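PDB 3GEE: tRNA modification GTPase MnmE from Chlorobium tepidum, which probably hydrolyses GTP at a very high intrinsic rate and helps add a carboxymethylaminomethyl group to the wobble uridine (U34) of certain tRNAs. Local coordinates for residues 172-176 and 216-220; 183-188 and 441-446; 210-214 and 425-429. All blocks are in the same frame, centred on the assembly; numbering follows the deposited sequence.

Contact 1. Residues 172-176 and 216-220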
loop_
_atom_site.group_PDB
_atom_site.type_symbol
_atom_site.label_atom_id
_atom_site.label_comp_id
_atom_site.label_asym_id
_atom_site.label_seq_id
_atom_site.Cartn_x
_atom_site.Cartn_y
_atom_site.Cartn_z
ATOM N N ARG A 172 -26.837 -3.123 -22.210
ATOM C CA ARG A 172 -27.977 -4.050 -22.275
ATOM C C ARG A 172 -29.214 -3.497 -21.568
ATOM O O ARG A 172 -30.330 -3.614 -22.085
ATOM C CB ARG A 172 -27.612 -5.430 -21.706
ATOM C CG ARG A 172 -26.635 -6.245 -22.563
ATOM C CD ARG A 172 -27.336 -7.079 -23.637
ATOM N NE ARG A 172 -27.861 -8.342 -23.117
ATOM C CZ ARG A 172 -29.141 -8.568 -22.817
ATOM N NH1 ARG A 172 -29.521 -9.755 -22.354
ATOM N NH2 ARG A 172 -30.047 -7.611 -22.984
ATOM N N LEU A 173 -29.009 -2.890 -20.400
ATOM C CA LEU A 173 -30.110 -2.315 -19.620
ATOM C C LEU A 173 -30.667 -1.047 -20.261
ATOM O O LEU A 173 -31.870 -0.775 -20.166
ATOM C CB LEU A 173 -29.672 -2.049 -18.183
ATOM C CG LEU A 173 -29.589 -3.305 -17.313
ATOM C CD1 LEU A 173 -28.360 -3.248 -16.441
ATOM C CD2 LEU A 173 -30.852 -3.508 -16.482
ATOM N N GLY A 174 -29.786 -0.284 -20.910
ATOM C CA GLY A 174 -30.188 0.859 -21.730
ATOM C C GLY A 174 -31.031 0.405 -22.912
ATOM O O GLY A 174 -31.960 1.100 -23.325
ATOM N N GLY A 175 -30.708 -0.776 -23.441
ATOM C CA GLY A 175 -31.472 -1.397 -24.524
ATOM C C GLY A 175 -32.814 -1.955 -24.081
ATOM O O GLY A 175 -33.585 -2.454 -24.904
ATOM N N LEU A 176 -33.083 -1.884 -22.778
ATOM C CA LEU A 176 -34.379 -2.269 -22.217
ATOM C C LEU A 176 -35.188 -1.025 -21.863
ATOM O O LEU A 176 -36.413 -1.010 -22.010
ATOM C CB LEU A 176 -34.205 -3.158 -20.981
ATOM C CG LEU A 176 -33.472 -4.496 -21.136
ATOM C CD1 LEU A 176 -33.244 -5.126 -19.771
ATOM C CD2 LEU A 176 -34.217 -5.457 -22.061
ATOM N N GLU A 216 -36.332 -10.854 -22.125
ATOM C CA GLU A 216 -35.002 -10.247 -22.078
ATOM C C GLU A 216 -34.554 -9.985 -20.642
ATOM O O GLU A 216 -33.373 -10.121 -20.320
ATOM C CB GLU A 216 -34.980 -8.946 -22.883
ATOM C CG GLU A 216 -34.526 -9.104 -24.331
ATOM C CD GLU A 216 -33.017 -8.971 -24.508
ATOM O OE1 GLU A 216 -32.586 -8.618 -25.627
ATOM O OE2 GLU A 216 -32.259 -9.214 -23.541
ATOM N N VAL A 217 -35.507 -9.604 -19.794
ATOM C CA VAL A 217 -35.265 -9.417 -18.363
ATOM C C VAL A 217 -35.034 -10.770 -17.687
ATOM O O VAL A 217 -34.189 -10.890 -16.797
ATOM C CB VAL A 217 -36.435 -8.661 -17.681
ATOM C CG1 VAL A 217 -36.282 -8.649 -16.163
ATOM C CG2 VAL A 217 -36.524 -7.239 -18.208
ATOM N N ASN A 218 -35.783 -11.781 -18.124
ATOM C CA ASN A 218 -35.637 -13.136 -17.594
ATOM C C ASN A 218 -34.298 -13.791 -17.908
ATOM O O ASN A 218 -33.781 -14.558 -17.096
ATOM C CB ASN A 218 -36.804 -14.034 -18.020
ATOM C CG ASN A 218 -37.896 -14.109 -16.964
ATOM O OD1 ASN A 218 -38.151 -15.172 -16.394
ATOM N ND2 ASN A 218 -38.536 -12.976 -16.685
ATOM N N ARG A 219 -33.734 -13.487 -19.076
ATOM C CA ARG A 219 -32.387 -13.949 -19.416
ATOM C C ARG A 219 -31.385 -13.445 -18.374
ATOM O O ARG A 219 -30.464 -14.167 -17.984
ATOM C CB ARG A 219 -31.983 -13.496 -20.826
ATOM C CG ARG A 219 -30.566 -13.909 -21.226
ATOM C CD ARG A 219 -30.138 -13.355 -22.583
ATOM N NE ARG A 219 -30.398 -14.292 -23.677
ATOM C CZ ARG A 219 -29.735 -14.310 -24.833
ATOM N NH1 ARG A 219 -28.753 -13.444 -25.059
ATOM N NH2 ARG A 219 -30.049 -15.204 -25.765
ATOM N N LEU A 220 -31.594 -12.211 -17.915
ATOM C CA LEU A 220 -30.727 -11.584 -16.923
ATOM C C LEU A 220 -30.925 -12.156 -15.520
ATOM O O LEU A 220 -29.959 -12.611 -14.907
ATOM C CB LEU A 220 -30.900 -10.060 -16.922
ATOM C CG LEU A 220 -30.581 -9.292 -18.211
ATOM C CD1 LEU A 220 -30.979 -7.836 -18.061
ATOM C CD2 LEU A 220 -29.112 -9.403 -18.604
#
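Leu176 and Glu216 face each other, their CA atoms 8.0 Å apart, where the helical segments 172-176 and 216-220 run nearly antiparallel at 153° with their axes 11.4 Å from each other. At that separation the backbones do not meet, and long side chains must bridge the interval. Arg172 is well suited to this: its chain bends at chi2 (-87°) and again at chi3, carrying the guanidinium across to the opposite helix. There the end of the group forms a salt bridge with a single carboxylate oxygen, Arg172 NH2 lying 2.8 Å from Glu216 OE2. Arg172 NH1 shares the oxygen, 3.0 Å from Glu216 OE2. Both hydrogen bonds are weak, and the guanidinium and carboxylate planes are turned 56° apart; both nitrogens converge on one oxygen, and this is not a coplanar two-oxygen pairing. Leu220 lies over one face of the guanidinium, its CD2 being 3.8 Å from Arg172 NH1. Arg219 also brings its CD methylene to Arg172; the nearby carboxylate of Glu216 probably eases the approach of the two positive groups.

Beside the charged pair, leucine supplies the apolar filling. Leu176 and Leu220 reach toward each other tip to tip, CD1 of one 3.9 Å from CD1 of the other. The second methyl of Leu176, CD2, rests 3.7 Å from Glu216 CB, using the aliphatic root of the acidic residue, while Val217 CG2 borders Leu176 CD1 more distantly.

The contact joins helix 168-177 to the long helix 203-232 in the helical domain. Helix 412-432 packs against both, Leu418 touching Leu173 and Leu220, and helix 441-456 reaches Leu173 through Val452 and Ile455.

Contact 2. Residues 183-188 and 441-446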
loop_
_atom_site.group_PDB
_atom_site.type_symbol
_atom_site.label_atom_id
_atom_site.label_comp_id
_atom_site.label_asym_id
_atom_site.label_seq_id
_atom_site.Cartn_x
_atom_site.Cartn_y
_atom_site.Cartn_z
ATOM N N SER A 183 -42.831 2.057 -25.434
ATOM C CA SER A 183 -44.165 1.539 -25.143
ATOM C C SER A 183 -44.849 2.260 -23.980
ATOM O O SER A 183 -46.077 2.245 -23.875
ATOM C CB SER A 183 -44.108 0.031 -24.883
ATOM O OG SER A 183 -43.577 -0.654 -26.006
ATOM N N CYS A 184 -44.055 2.893 -23.118
ATOM C CA CYS A 184 -44.585 3.603 -21.953
ATOM C C CYS A 184 -45.193 4.955 -22.328
ATOM O O CYS A 184 -46.373 5.194 -22.067
ATOM C CB CYS A 184 -43.502 3.777 -20.887
ATOM S SG CYS A 184 -44.082 4.458 -19.313
ATOM N N ALA A 185 -44.390 5.824 -22.944
ATOM C CA ALA A 185 -44.847 7.146 -23.387
ATOM C C ALA A 185 -45.941 7.055 -24.453
ATOM O O ALA A 185 -46.671 8.021 -24.694
ATOM C CB ALA A 185 -43.675 7.976 -23.892
ATOM N N LEU A 186 -46.043 5.881 -25.076
ATOM C CA LEU A 186 -47.084 5.570 -26.053
ATOM C C LEU A 186 -48.462 5.543 -25.391
ATOM O O LEU A 186 -49.475 5.818 -26.039
ATOM C CB LEU A 186 -46.781 4.218 -26.708
ATOM C CG LEU A 186 -47.375 3.864 -28.074
ATOM C CD1 LEU A 186 -46.363 3.079 -28.898
ATOM C CD2 LEU A 186 -48.688 3.094 -27.942
ATOM N N ILE A 187 -48.487 5.207 -24.104
ATOM C CA ILE A 187 -49.726 5.166 -23.324
ATOM C C ILE A 187 -49.752 6.288 -22.273
ATOM O O ILE A 187 -50.802 6.594 -21.706
ATOM C CB ILE A 187 -49.952 3.765 -22.686
ATOM C CG1 ILE A 187 -49.843 2.673 -23.757
ATOM C CG2 ILE A 187 -51.320 3.690 -21.991
ATOM C CD1 ILE A 187 -49.631 1.279 -23.219
ATOM N N GLU A 188 -48.597 6.913 -22.040
ATOM C CA GLU A 188 -48.508 8.071 -21.142
ATOM C C GLU A 188 -49.113 9.336 -21.761
ATOM O O GLU A 188 -49.222 10.370 -21.095
ATOM C CB GLU A 188 -47.057 8.328 -20.711
ATOM C CG GLU A 188 -46.502 7.351 -19.670
ATOM C CD GLU A 188 -46.954 7.661 -18.249
ATOM O OE1 GLU A 188 -48.150 7.466 -17.938
ATOM O OE2 GLU A 188 -46.103 8.087 -17.439
ATOM N N ILE A 441 -52.901 0.246 -16.392
ATOM C CA ILE A 441 -51.862 -0.394 -17.209
ATOM C C ILE A 441 -50.617 0.497 -17.326
ATOM O O ILE A 441 -49.487 0.001 -17.334
ATOM C CB ILE A 441 -52.415 -0.829 -18.614
ATOM C CG1 ILE A 441 -51.398 -1.694 -19.387
ATOM C CG2 ILE A 441 -52.950 0.372 -19.415
ATOM C CD1 ILE A 441 -50.531 -0.959 -20.399
ATOM N N ALA A 442 -50.839 1.808 -17.397
ATOM C CA ALA A 442 -49.760 2.789 -17.463
ATOM C C ALA A 442 -49.009 2.894 -16.135
ATOM O O ALA A 442 -47.883 3.397 -16.092
ATOM C CB ALA A 442 -50.303 4.147 -17.881
ATOM N N PHE A 443 -49.639 2.423 -15.060
ATOM C CA PHE A 443 -49.013 2.386 -13.738
ATOM C C PHE A 443 -47.930 1.312 -13.676
ATOM O O PHE A 443 -46.850 1.541 -13.125
ATOM C CB PHE A 443 -50.065 2.149 -12.646
ATOM C CG PHE A 443 -49.517 2.215 -11.241
ATOM C CD1 PHE A 443 -49.125 1.056 -10.576
ATOM C CD2 PHE A 443 -49.398 3.437 -10.582
ATOM C CE1 PHE A 443 -48.617 1.112 -9.277
ATOM C CE2 PHE A 443 -48.891 3.504 -9.283
ATOM C CZ PHE A 443 -48.500 2.339 -8.630
ATOM N N GLU A 444 -48.226 0.146 -14.248
ATOM C CA GLU A 444 -47.309 -0.995 -14.229
ATOM C C GLU A 444 -46.085 -0.780 -15.118
ATOM O O GLU A 444 -44.980 -1.196 -14.768
ATOM C CB GLU A 444 -48.035 -2.286 -14.629
ATOM C CG GLU A 444 -49.225 -2.656 -13.742
ATOM C CD GLU A 444 -48.864 -2.763 -12.266
ATOM O OE1 GLU A 444 -47.900 -3.484 -11.929
ATOM O OE2 GLU A 444 -49.556 -2.128 -11.444
ATOM N N LEU A 445 -46.290 -0.134 -16.264
ATOM C CA LEU A 445 -45.207 0.132 -17.207
ATOM C C LEU A 445 -44.211 1.138 -16.643
ATOM O O LEU A 445 -43.001 0.979 -16.814
ATOM C CB LEU A 445 -45.754 0.629 -18.548
ATOM C CG LEU A 445 -46.745 -0.245 -19.324
ATOM C CD1 LEU A 445 -47.212 0.508 -20.555
ATOM C CD2 LEU A 445 -46.146 -1.596 -19.712
ATOM N N ARG A 446 -44.730 2.166 -15.970
ATOM C CA ARG A 446 -43.891 3.150 -15.283
ATOM C C ARG A 446 -43.178 2.551 -14.078
ATOM O O ARG A 446 -42.112 3.027 -13.687
ATOM C CB ARG A 446 -44.701 4.372 -14.842
ATOM C CG ARG A 446 -44.624 5.543 -15.802
ATOM C CD ARG A 446 -44.163 6.806 -15.087
ATOM N NE ARG A 446 -42.720 6.789 -14.830
ATOM C CZ ARG A 446 -42.044 7.764 -14.227
ATOM N NH1 ARG A 446 -40.737 7.643 -14.047
ATOM N NH2 ARG A 446 -42.663 8.858 -13.801
#
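The carboxylate of Glu188 and the guanidinium of Arg446 are the flat groups that come near each other, with planes 52° apart, and they neither stack nor pair. Glu188 OE2 meets the aliphatic part of the arginine, 3.3 Å from Arg446 CD, and remains 4.5 Å from Arg446 NE, beyond salt-bridge range. The Phe443 ring, directed away from segment 183-188, has Glu444 OE2 at its edge, in the ring plane.

Inward from the charges lies a compact apolar surface. Ile187 is its centre: with CG1 anti to the carbonyl carbon (chi1 -52°), the branch extends to place CD1 3.7 Å from Ile441 CD1 and equally 3.7 Å from Leu445 CD1. Ile187 crosses both side chains at about a right angle. While this long arm meets Ile441 and Leu445, the second branch, CG2, lies near Ala442 CB, so beta branching lets one residue touch three. The small Ala442 suits a place where the backbones are near, with 6.3 Å between the CA atoms of Ile187 and Ala442. Cys184, compact and only mildly polar, packs against Arg446, its SG 3.7 Å from Arg446 CG, and more loosely against Leu445 CB. Ile187 N and Glu188 N both bond to Cys184 O, which fixes the turn that presents Ile187 and Glu188.

Chemically, then, the attachment rests on apolar packing. The Glu188-Arg446 pair adds probably no more than a diffuse electrostatic attraction at the outer border of the contact.

Contact 3. Residues 210-214 and 425-429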
loop_
_atom_site.group_PDB
_atom_site.type_symbol
_atom_site.label_atom_id
_atom_site.label_comp_id
_atom_site.label_asym_id
_atom_site.label_seq_id
_atom_site.Cartn_x
_atom_site.Cartn_y
_atom_site.Cartn_z
ATOM N N ILE A 210 -43.901 -6.363 -25.049
ATOM C CA ILE A 210 -43.741 -6.796 -23.657
ATOM C C ILE A 210 -43.181 -8.220 -23.550
ATOM O O ILE A 210 -42.289 -8.475 -22.740
ATOM C CB ILE A 210 -45.081 -6.671 -22.855
ATOM C CG1 ILE A 210 -45.579 -5.216 -22.817
ATOM C CG2 ILE A 210 -44.953 -7.254 -21.440
ATOM C CD1 ILE A 210 -44.653 -4.216 -22.114
ATOM N N GLU A 211 -43.703 -9.134 -24.368
ATOM C CA GLU A 211 -43.279 -10.541 -24.350
ATOM C C GLU A 211 -41.795 -10.726 -24.666
ATOM O O GLU A 211 -41.139 -11.595 -24.091
ATOM C CB GLU A 211 -44.136 -11.386 -25.298
ATOM C CG GLU A 211 -45.488 -11.787 -24.718
ATOM C CD GLU A 211 -46.281 -12.710 -25.630
ATOM O OE1 GLU A 211 -47.488 -12.454 -25.830
ATOM O OE2 GLU A 211 -45.702 -13.692 -26.146
ATOM N N THR A 212 -41.280 -9.909 -25.582
ATOM C CA THR A 212 -39.860 -9.928 -25.929
ATOM C C THR A 212 -39.055 -9.118 -24.908
ATOM O O THR A 212 -37.859 -9.353 -24.716
ATOM C CB THR A 212 -39.617 -9.385 -27.359
ATOM O OG1 THR A 212 -40.681 -9.804 -28.222
ATOM C CG2 THR A 212 -38.289 -9.894 -27.917
ATOM N N LEU A 213 -39.728 -8.175 -24.250
ATOM C CA LEU A 213 -39.110 -7.315 -23.240
ATOM C C LEU A 213 -38.941 -8.051 -21.910
ATOM O O LEU A 213 -37.899 -7.939 -21.263
ATOM C CB LEU A 213 -39.946 -6.039 -23.054
ATOM C CG LEU A 213 -39.367 -4.701 -22.565
ATOM C CD1 LEU A 213 -39.482 -4.551 -21.056
ATOM C CD2 LEU A 213 -37.934 -4.455 -23.034
ATOM N N ARG A 214 -39.964 -8.810 -21.517
ATOM C CA ARG A 214 -39.950 -9.552 -20.257
ATOM C C ARG A 214 -39.004 -10.752 -20.313
ATOM O O ARG A 214 -38.356 -11.082 -19.318
ATOM C CB ARG A 214 -41.366 -10.000 -19.875
ATOM C CG ARG A 214 -41.634 -10.012 -18.373
ATOM C CD ARG A 214 -41.507 -11.394 -17.754
ATOM N NE ARG A 214 -42.753 -12.151 -17.862
ATOM C CZ ARG A 214 -43.030 -13.259 -17.177
ATOM N NH1 ARG A 214 -44.196 -13.870 -17.352
ATOM N NH2 ARG A 214 -42.150 -13.759 -16.316
ATOM N N LEU A 425 -44.017 -6.115 -15.198
ATOM C CA LEU A 425 -44.175 -6.471 -16.610
ATOM C C LEU A 425 -45.222 -7.559 -16.833
ATOM O O LEU A 425 -45.991 -7.496 -17.797
ATOM C CB LEU A 425 -42.834 -6.917 -17.201
ATOM C CG LEU A 425 -42.091 -6.116 -18.281
ATOM C CD1 LEU A 425 -42.413 -4.624 -18.280
ATOM C CD2 LEU A 425 -40.593 -6.347 -18.146
ATOM N N GLN A 426 -45.243 -8.554 -15.945
ATOM C CA GLN A 426 -46.242 -9.620 -16.005
ATOM C C GLN A 426 -47.615 -9.101 -15.593
ATOM O O GLN A 426 -48.630 -9.523 -16.148
ATOM C CB GLN A 426 -45.842 -10.806 -15.126
ATOM C CG GLN A 426 -46.595 -12.092 -15.454
ATOM C CD GLN A 426 -46.485 -13.134 -14.361
ATOM O OE1 GLN A 426 -45.929 -14.211 -14.571
ATOM N NE2 GLN A 426 -47.016 -12.819 -13.183
ATOM N N ASN A 427 -47.633 -8.190 -14.619
ATOM C CA ASN A 427 -48.858 -7.506 -14.209
ATOM C C ASN A 427 -49.522 -6.803 -15.388
ATOM O O ASN A 427 -50.747 -6.794 -15.510
ATOM C CB ASN A 427 -48.573 -6.498 -13.090
ATOM C CG ASN A 427 -48.324 -7.163 -11.743
ATOM O OD1 ASN A 427 -48.573 -8.356 -11.562
ATOM N ND2 ASN A 427 -47.830 -6.382 -10.789
ATOM N N ALA A 428 -48.697 -6.221 -16.255
ATOM C CA ALA A 428 -49.169 -5.623 -17.498
ATOM C C ALA A 428 -49.535 -6.702 -18.520
ATOM O O ALA A 428 -50.496 -6.546 -19.279
ATOM C CB ALA A 428 -48.118 -4.682 -18.065
ATOM N N LEU A 429 -48.772 -7.794 -18.521
ATOM C CA LEU A 429 -48.938 -8.868 -19.500
ATOM C C LEU A 429 -50.141 -9.769 -19.207
ATOM O O LEU A 429 -51.007 -9.957 -20.065
ATOM C CB LEU A 429 -47.653 -9.703 -19.598
ATOM C CG LEU A 429 -47.541 -10.753 -20.710
ATOM C CD1 LEU A 429 -47.459 -10.098 -22.082
ATOM C CD2 LEU A 429 -46.337 -11.652 -20.471
#
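Leu425 fits against Arg214, Leu213 and Ile210 where segments 210-214 and 425-429 run nearly antiparallel, at 157° with axes 10.3 Å apart. This is the tightly packed part of the contact. Leu425 passes alongside the aliphatic stem of Arg214, the two side chains pointing opposite ways, with Leu425 CB 3.5 Å from Arg214 CG. Leu213 crosses Leu425 at about a right angle and sets its CD1 3.6 Å from Leu425 CD2. One turn away, Ile210 uses the branch methyl rather than the longer arm: CG2 sits 3.8 Å from Leu429 CD1 and also borders the carbonyl oxygen of Leu425. Leucine and isoleucine suit this interior strip, since their branched, flexible chains fill the interval between the two helices with methyl contacts.

Toward solvent the packing thins and becomes mixed in character. Glu211 starts away from the partner helix, yet its CG methylene still lies 3.7 Å from Leu429 CD1, which Leu429 offers by holding CG anti to its own nitrogen (chi1 -171°). Arg214, bent at chi2 and chi3, carries its guanidinium beside Gln426. Gln426 CB lies over one face, displaced from the centre of the group, and Leu429 CD2 stands at the edge near the guanidinium plane. The amide of Gln426 is turned 85° from that plane, with 3.3 Å between Arg214 NH1 and Gln426 OE1.

Arginine thus plays two parts: its CB and CG pack on Leu425, while its charged end lies beside an amide. The chemistry implies that side-chain packing between helices 203-232 and 412-432 probably does most of the holding, and that polar groups border the apolar strip on its outer side.

All three contacts lie in the helical domain, which the chain builds from separate parts. Helices 168-177, 179-185 and 203-232 come first; the chain then forms the six-stranded sheet of the nucleotide-binding domain before helices 412-432 and 441-456. Contacts 2 and 3 join helices from either side of that sheet in sequence, contact 3 nested inside the loop closed by contact 2; contact 1 crosses both. Contact 3 is centred about 12 Å from each of the others, themselves about 18 Å apart. It shares helix 203-232 with contact 1, where Val217 packs on Leu425, and meets contact 2 through a probable Asn427-Glu444 hydrogen bond, so one bundle unites sequence-distant parts of the domain.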